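Local coordinates for protein glycosyl hydrolase family 88 (Pedobacter heparinus, PDB 3WIW) that hydrolyses unsaturated glucuronyl saccharides derived from heparin, as a family 88 glycoside hydrolase built on an alpha6/alpha6-barrel, at residues I278-A283 with F294-R299; P285-L291 with P303-A309; L337-S341 with Y381-L385. All blocks are in the same frame, centred on the assembly; numbering follows the deposited sequence.

Contact 1: I278-A283 with F294-R299; sequences IMNHPA and FDVHNR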
# COMPACT_ATOMS: atom_id res chain seq x y z
N ILE A 278 17.14 -1.81 1.70
CA ILE A 278 16.26 -2.97 1.82
C ILE A 278 16.88 -4.23 1.20
O ILE A 278 17.00 -5.27 1.87
CB ILE A 278 14.88 -2.67 1.19
CG1 ILE A 278 14.13 -1.64 2.04
CG2 ILE A 278 14.08 -3.95 1.06
CD1 ILE A 278 12.85 -1.10 1.39
N MET A 279 17.34 -4.12 -0.04
CA MET A 279 17.78 -5.30 -0.78
C MET A 279 19.06 -5.89 -0.21
O MET A 279 19.26 -7.11 -0.23
CB MET A 279 17.97 -4.95 -2.26
CG MET A 279 16.65 -4.65 -2.97
SD MET A 279 16.86 -3.89 -4.59
CE MET A 279 17.71 -5.18 -5.48
N ASN A 280 19.94 -5.03 0.30
CA ASN A 280 21.23 -5.47 0.80
C ASN A 280 21.23 -5.69 2.31
O ASN A 280 22.27 -5.95 2.90
CB ASN A 280 22.30 -4.45 0.44
CG ASN A 280 22.43 -4.25 -1.04
OD1 ASN A 280 22.26 -5.19 -1.82
ND2 ASN A 280 22.72 -3.03 -1.45
N HIS A 281 20.07 -5.57 2.93
CA HIS A 281 20.04 -5.61 4.38
C HIS A 281 20.49 -6.97 4.89
O HIS A 281 20.09 -8.01 4.36
CB HIS A 281 18.62 -5.34 4.87
CG HIS A 281 18.58 -4.87 6.28
ND1 HIS A 281 18.81 -5.70 7.35
CD2 HIS A 281 18.41 -3.63 6.79
CE1 HIS A 281 18.73 -5.00 8.47
NE2 HIS A 281 18.50 -3.74 8.15
N PRO A 282 21.33 -6.98 5.95
CA PRO A 282 21.81 -8.24 6.53
C PRO A 282 20.64 -9.12 7.01
O PRO A 282 20.74 -10.34 7.03
CB PRO A 282 22.68 -7.77 7.70
CG PRO A 282 23.16 -6.41 7.27
CD PRO A 282 21.98 -5.81 6.57
N ALA A 283 19.54 -8.50 7.39
CA ALA A 283 18.38 -9.25 7.89
C ALA A 283 17.34 -9.57 6.82
O ALA A 283 16.27 -10.08 7.15
CB ALA A 283 17.74 -8.52 9.06
N PHE A 294 13.07 -5.19 10.59
CA PHE A 294 14.40 -5.61 10.17
C PHE A 294 15.39 -5.75 11.33
O PHE A 294 16.44 -6.37 11.16
CB PHE A 294 14.99 -4.63 9.15
CG PHE A 294 14.44 -4.78 7.74
CD1 PHE A 294 13.23 -4.22 7.35
CD2 PHE A 294 15.17 -5.46 6.78
CE1 PHE A 294 12.76 -4.36 6.04
CE2 PHE A 294 14.70 -5.61 5.47
CZ PHE A 294 13.49 -5.06 5.11
N ASP A 295 15.07 -5.17 12.49
CA ASP A 295 16.03 -5.09 13.58
C ASP A 295 15.84 -6.10 14.70
O ASP A 295 16.54 -6.04 15.71
CB ASP A 295 16.13 -3.66 14.11
CG ASP A 295 16.67 -2.71 13.06
OD1 ASP A 295 17.48 -3.13 12.21
OD2 ASP A 295 16.25 -1.56 13.02
N VAL A 296 14.89 -7.01 14.55
CA VAL A 296 14.70 -8.04 15.55
C VAL A 296 15.95 -8.90 15.71
O VAL A 296 16.73 -9.09 14.79
CB VAL A 296 13.50 -8.95 15.25
CG1 VAL A 296 12.21 -8.13 15.25
CG2 VAL A 296 13.67 -9.70 13.92
N HIS A 297 16.14 -9.44 16.90
CA HIS A 297 17.33 -10.24 17.14
C HIS A 297 17.16 -11.69 16.65
O HIS A 297 18.14 -12.37 16.37
CB HIS A 297 17.65 -10.24 18.63
CG HIS A 297 16.75 -11.15 19.39
ND1 HIS A 297 15.43 -10.83 19.65
CD2 HIS A 297 16.94 -12.40 19.87
CE1 HIS A 297 14.86 -11.83 20.29
NE2 HIS A 297 15.75 -12.80 20.44
N ASN A 298 15.92 -12.16 16.54
CA ASN A 298 15.64 -13.58 16.28
C ASN A 298 15.31 -13.84 14.81
O ASN A 298 14.17 -14.15 14.47
CB ASN A 298 14.49 -14.10 17.18
CG ASN A 298 13.15 -13.36 16.97
OD1 ASN A 298 13.10 -12.18 16.62
ND2 ASN A 298 12.05 -14.08 17.22
N ARG A 299 16.29 -13.70 13.93
CA ARG A 299 16.01 -13.68 12.49
C ARG A 299 15.43 -14.97 11.96
O ARG A 299 14.60 -14.96 11.06
CB ARG A 299 17.28 -13.34 11.73
CG ARG A 299 17.76 -11.94 12.01
CD ARG A 299 19.04 -11.67 11.28
NE ARG A 299 19.46 -10.29 11.45
CZ ARG A 299 20.65 -9.82 11.12
NH1 ARG A 299 20.91 -8.53 11.32
NH2 ARG A 299 21.57 -10.61 10.57
O HOH W 1 18.61 -1.88 10.26
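The imidazole of His281 lies against the ring of Phe294, just past the C-terminal end of helix 265-279, where the long loop toward helix 306-322 folds back on itself. From CB onward each atom of the histidine has a neighbour. His281 CB sits 3.9 Å from Phe294 CD2. His281 CG makes the closest approach of the pair, 3.5 Å to Phe294 CD2, which stands over the centre of the imidazole face; CD2 of the histidine shares this neighbour. With CG anti to the backbone N (chi1 -158°), the ring is swung across the phenylalanine, and the two planes meet at 52° in an edge-to-face pair, the edge of Phe294 toward the face of His281. Farther out, CE1 and NE2 pass over Phe294 CB, which makes a CH-pi contact with the ring. His281 ND1 accepts a nearly straight hydrogen bond of 2.9 Å from Ala283 N, in the ring plane. At the tip, His281 NE2 is joined to Asp295 OD1 through a water 2.8 Å from NE2. Beyond the histidine, Ala283 CB packs over one face of the Arg299 guanidinium, 3.4 Å from NE, while Ile278 CG2 touches Phe294 CZ at the inner end. Because ND1 accepts from a backbone N-H, a neutral imidazole would carry its proton on NE2; the nearby Asp295 carboxylate, reached through water, would probably favour a proton there.

Contact 2: P285-L291 with P303-A309; sequences PADKIPL and PRDASAA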
# COMPACT_ATOMS: atom_id res chain seq x y z
N PRO A 285 15.71 -11.90 4.51
CA PRO A 285 15.84 -13.36 4.45
C PRO A 285 16.14 -13.87 3.04
O PRO A 285 15.89 -13.16 2.06
CB PRO A 285 14.46 -13.86 4.90
CG PRO A 285 13.90 -12.72 5.73
CD PRO A 285 14.37 -11.49 4.98
N ALA A 286 16.64 -15.10 2.96
CA ALA A 286 16.94 -15.71 1.67
C ALA A 286 15.76 -15.69 0.69
O ALA A 286 15.97 -15.53 -0.51
CB ALA A 286 17.44 -17.12 1.85
N ASP A 287 14.54 -15.89 1.19
CA ASP A 287 13.38 -15.96 0.30
C ASP A 287 12.76 -14.58 0.03
O ASP A 287 11.75 -14.49 -0.65
CB ASP A 287 12.32 -16.93 0.82
CG ASP A 287 11.69 -16.50 2.14
OD1 ASP A 287 11.87 -15.35 2.56
OD2 ASP A 287 10.99 -17.34 2.73
N LYS A 288 13.36 -13.53 0.59
CA LYS A 288 13.01 -12.13 0.31
C LYS A 288 11.66 -11.67 0.86
O LYS A 288 11.17 -10.62 0.46
CB LYS A 288 13.15 -11.81 -1.19
CG LYS A 288 14.59 -12.02 -1.65
CD LYS A 288 14.79 -11.79 -3.12
CE LYS A 288 16.25 -11.88 -3.47
NZ LYS A 288 16.72 -13.27 -3.20
N ILE A 289 11.09 -12.42 1.81
CA ILE A 289 9.91 -11.94 2.52
C ILE A 289 10.39 -11.36 3.85
O ILE A 289 10.91 -12.09 4.68
CB ILE A 289 8.88 -13.04 2.77
CG1 ILE A 289 8.62 -13.86 1.50
CG2 ILE A 289 7.60 -12.42 3.35
CD1 ILE A 289 8.21 -13.01 0.28
N PRO A 290 10.30 -10.04 4.01
CA PRO A 290 10.96 -9.46 5.20
C PRO A 290 10.45 -9.96 6.54
O PRO A 290 9.28 -10.34 6.68
CB PRO A 290 10.64 -7.95 5.08
CG PRO A 290 10.42 -7.74 3.60
CD PRO A 290 9.72 -8.99 3.14
N LEU A 291 11.33 -9.98 7.53
CA LEU A 291 10.89 -10.03 8.93
C LEU A 291 9.97 -8.84 9.20
O LEU A 291 10.08 -7.81 8.56
CB LEU A 291 12.10 -9.95 9.83
CG LEU A 291 13.26 -10.90 9.49
CD1 LEU A 291 14.42 -10.67 10.49
CD2 LEU A 291 12.79 -12.36 9.42
N PRO A 303 8.34 -13.68 12.95
CA PRO A 303 7.27 -13.68 11.94
C PRO A 303 7.62 -12.82 10.72
O PRO A 303 8.16 -11.70 10.86
CB PRO A 303 6.09 -13.07 12.69
CG PRO A 303 6.36 -13.42 14.11
CD PRO A 303 7.85 -13.33 14.28
N ARG A 304 7.32 -13.35 9.54
CA ARG A 304 7.47 -12.59 8.28
C ARG A 304 6.26 -11.71 8.02
O ARG A 304 5.18 -11.94 8.58
CB ARG A 304 7.61 -13.56 7.10
CG ARG A 304 8.69 -14.60 7.31
CD ARG A 304 10.06 -13.96 7.61
NE ARG A 304 11.09 -14.99 7.49
CZ ARG A 304 11.58 -15.44 6.33
NH1 ARG A 304 12.44 -16.47 6.31
NH2 ARG A 304 11.18 -14.91 5.18
N ASP A 305 6.42 -10.72 7.16
CA ASP A 305 5.29 -9.88 6.82
C ASP A 305 5.13 -9.83 5.30
O ASP A 305 5.79 -9.02 4.59
CB ASP A 305 5.49 -8.47 7.39
CG ASP A 305 4.32 -7.55 7.10
OD1 ASP A 305 3.20 -8.07 6.79
OD2 ASP A 305 4.49 -6.30 7.18
N ALA A 306 4.23 -10.68 4.81
CA ALA A 306 3.98 -10.76 3.38
C ALA A 306 3.54 -9.41 2.81
O ALA A 306 3.87 -9.09 1.67
CB ALA A 306 2.95 -11.82 3.05
N SER A 307 2.78 -8.60 3.57
CA SER A 307 2.29 -7.32 3.04
C SER A 307 3.46 -6.42 2.68
O SER A 307 3.46 -5.78 1.62
CB SER A 307 1.34 -6.66 4.04
OG SER A 307 2.01 -6.16 5.18
N ALA A 308 4.49 -6.38 3.53
CA ALA A 308 5.69 -5.60 3.22
C ALA A 308 6.34 -6.11 1.93
O ALA A 308 6.80 -5.31 1.10
CB ALA A 308 6.68 -5.63 4.38
N ALA A 309 6.46 -7.44 1.79
CA ALA A 309 7.04 -8.03 0.58
C ALA A 309 6.25 -7.60 -0.65
O ALA A 309 6.86 -7.27 -1.67
CB ALA A 309 7.06 -9.54 0.66
O HOH W 2 14.21 -17.48 3.99
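Ile289 and Pro290 press their side chains onto Ala309 in the first turn of helix 306-322: Ile289 CD1 and Pro290 CD each come within 3.7 Å of its CB. Pro290 CG extends the apolar patch more loosely to Ala308 CB, and Leu340 of helix 327-340 touches Ile289 from outside. Next to this centre the backbones form a single beta bridge between Leu291 and Arg304, in which Asp305 N donates to Pro290 O at 2.9 Å. The loop between two consecutive helices of the alpha6/alpha6-barrel is thus tied to the start of the second, where Asp305 is the N-cap: its OD1 accepts from Ser307 OG and weakly from Ser307 N, and its OD2 forms a salt bridge with Arg246, a predicted substrate-binding residue. Outward, Leu291 CD2 packs on Arg304 CD at 3.6 Å. The arginine chain bends at chi2 (-56°), bringing its guanidinium to Pro285, whose CB lies over one face, toward the rim. Arg304 NH2 donates to the syn lone pair of Asp287 OD1 in a 2.7 Å salt bridge lying in the guanidinium plane, with the carboxylate turned 64° from it, and weakly to Ile289 O. A leucine in place of Arg304 would probably leave the Asp287 carboxylate without its countercharge. Asp287 OD1 also closes an Asx turn, accepting from Ile289 N at 3.1 Å, and at the outer edge a water links Arg304 NH1 to Asp287 N.

Contact 3: L337-S341 with Y381-L385; sequences LKTLS and YLEAL
Tyr381 and Leu337 cross obliquely where helix 327-340 packs on helix 375-392, two helices of the alpha6/alpha6-barrel. The tyrosine reaches from one helix to the other because its CG is anti to the backbone N (chi1 173°), which sends the ring across the interface with its hydroxyl leading. Leu337 approaches the near part of that ring: its CD2 methyl stands 4.0 Å from Tyr381 CD1 and, at 3.8 Å, also meets Ala384 CB, so one branch fills the angle between the ring and the next turn of the helix. The other branch of Leu337, CD1, points on to Leu385 CD2 at 4.2 Å, and the two leucines likewise meet at a slant. Leu385 also folds back over its own helix, placing CG above one face of the Tyr381 ring, toward the rim. Leu340 runs past the tyrosine in the opposite direction, its CB 3.9 Å from Tyr381 CE1 and its CD1 beside Tyr381 CD1. Leu337 and Leu340 along the CD1 and CE1 side, with Leu385 over one face, would probably limit the ring's freedom to turn. Helix 306-322 continues the apolar layer, with Ala313 and Leu317 against Leu337, while Ser35 of helix 30-49 touches both Tyr381 and Ser341. The polar end of the ring is held in a relay. Tyr381 OH donates to Ser341 OG, which lies near the ring plane 2.7 Å away, and Ser341 OG in turn donates to Leu337 O. That carbonyl oxygen takes two bonds, for Ser341 N and Ser341 OG reach Leu337 O from opposite faces of its carbonyl plane.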
# COMPACT_ATOMS: atom_id res chain seq x y z
N LEU A 337 7.93 -12.27 -5.85
CA LEU A 337 6.67 -12.77 -6.37
C LEU A 337 6.63 -14.29 -6.49
O LEU A 337 5.58 -14.91 -6.23
CB LEU A 337 6.31 -12.11 -7.70
CG LEU A 337 5.99 -10.62 -7.62
CD1 LEU A 337 5.69 -10.13 -9.03
CD2 LEU A 337 4.82 -10.38 -6.68
N LYS A 338 7.75 -14.91 -6.85
CA LYS A 338 7.79 -16.35 -6.89
C LYS A 338 7.58 -16.95 -5.50
O LYS A 338 6.87 -17.94 -5.36
CB LYS A 338 9.08 -16.84 -7.53
CG LYS A 338 9.06 -16.65 -9.03
CD LYS A 338 10.42 -16.93 -9.67
CE LYS A 338 10.30 -16.91 -11.17
NZ LYS A 338 11.59 -17.20 -11.84
N THR A 339 8.16 -16.35 -4.46
CA THR A 339 7.93 -16.81 -3.09
C THR A 339 6.48 -16.60 -2.65
O THR A 339 5.85 -17.50 -2.07
CB THR A 339 8.91 -16.15 -2.09
OG1 THR A 339 10.26 -16.47 -2.45
CG2 THR A 339 8.65 -16.64 -0.66
N LEU A 340 5.95 -15.41 -2.90
CA LEU A 340 4.57 -15.11 -2.53
C LEU A 340 3.56 -16.00 -3.25
O LEU A 340 2.48 -16.24 -2.72
CB LEU A 340 4.23 -13.63 -2.78
CG LEU A 340 4.90 -12.66 -1.82
CD1 LEU A 340 4.42 -11.27 -2.21
CD2 LEU A 340 4.55 -12.91 -0.34
N SER A 341 3.93 -16.49 -4.43
CA SER A 341 3.06 -17.32 -5.25
C SER A 341 3.20 -18.82 -4.97
O SER A 341 2.48 -19.63 -5.56
CB SER A 341 3.32 -17.07 -6.74
OG SER A 341 3.15 -15.70 -7.06
N TYR A 381 -0.16 -7.26 -3.87
CA TYR A 381 0.26 -8.44 -4.61
C TYR A 381 -0.32 -8.47 -6.01
O TYR A 381 0.41 -8.66 -6.99
CB TYR A 381 -0.13 -9.69 -3.83
CG TYR A 381 0.11 -10.99 -4.56
CD1 TYR A 381 1.40 -11.43 -4.84
CD2 TYR A 381 -0.96 -11.79 -4.93
CE1 TYR A 381 1.63 -12.68 -5.48
CE2 TYR A 381 -0.76 -13.02 -5.56
CZ TYR A 381 0.54 -13.45 -5.84
OH TYR A 381 0.72 -14.66 -6.47
N LEU A 382 -1.63 -8.25 -6.15
CA LEU A 382 -2.19 -8.22 -7.51
C LEU A 382 -1.65 -7.03 -8.30
O LEU A 382 -1.43 -7.14 -9.52
CB LEU A 382 -3.72 -8.26 -7.52
CG LEU A 382 -4.35 -9.54 -6.98
CD1 LEU A 382 -5.80 -9.59 -7.40
CD2 LEU A 382 -3.62 -10.80 -7.47
N GLU A 383 -1.41 -5.89 -7.65
CA GLU A 383 -0.81 -4.75 -8.35
C GLU A 383 0.54 -5.15 -8.91
O GLU A 383 0.86 -4.87 -10.08
CB GLU A 383 -0.67 -3.59 -7.40
CG GLU A 383 -0.27 -2.31 -8.10
CD GLU A 383 -0.12 -1.21 -7.10
OE1 GLU A 383 -1.11 -0.48 -6.90
OE2 GLU A 383 0.95 -1.08 -6.47
N ALA A 384 1.33 -5.86 -8.10
CA ALA A 384 2.64 -6.33 -8.55
C ALA A 384 2.54 -7.33 -9.71
O ALA A 384 3.31 -7.26 -10.68
CB ALA A 384 3.42 -6.93 -7.36
N LEU A 385 1.58 -8.25 -9.64
CA LEU A 385 1.36 -9.19 -10.74
C LEU A 385 1.02 -8.44 -12.03
O LEU A 385 1.50 -8.78 -13.11
CB LEU A 385 0.25 -10.19 -10.44
CG LEU A 385 0.47 -11.16 -9.28
CD1 LEU A 385 -0.56 -12.27 -9.32
CD2 LEU A 385 1.86 -11.76 -9.30

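In the fold
Burial increases from contact 1 to contact 3. Contact 1 is the most peripheral, its centre about 21 Å from the centre of the chain, with water and exposed residues taking part; contact 3 is buried between two barrel helices. Contacts 1 and 2 share the loop joining helices 265-279 and 306-322, their segments alternate along the chain, and they meet where Leu291 packs on Val296. Contact 2 also touches contact 3: Ala306 packs on Leu340, Ile289 on Thr339, and Asp287 O probably accepts from Thr339 OG1. The chemistry shifts accordingly, from an aromatic pair with a water bridge, through a salt bridge beside backbone bonds, to leucine packing closed by a hydroxyl relay.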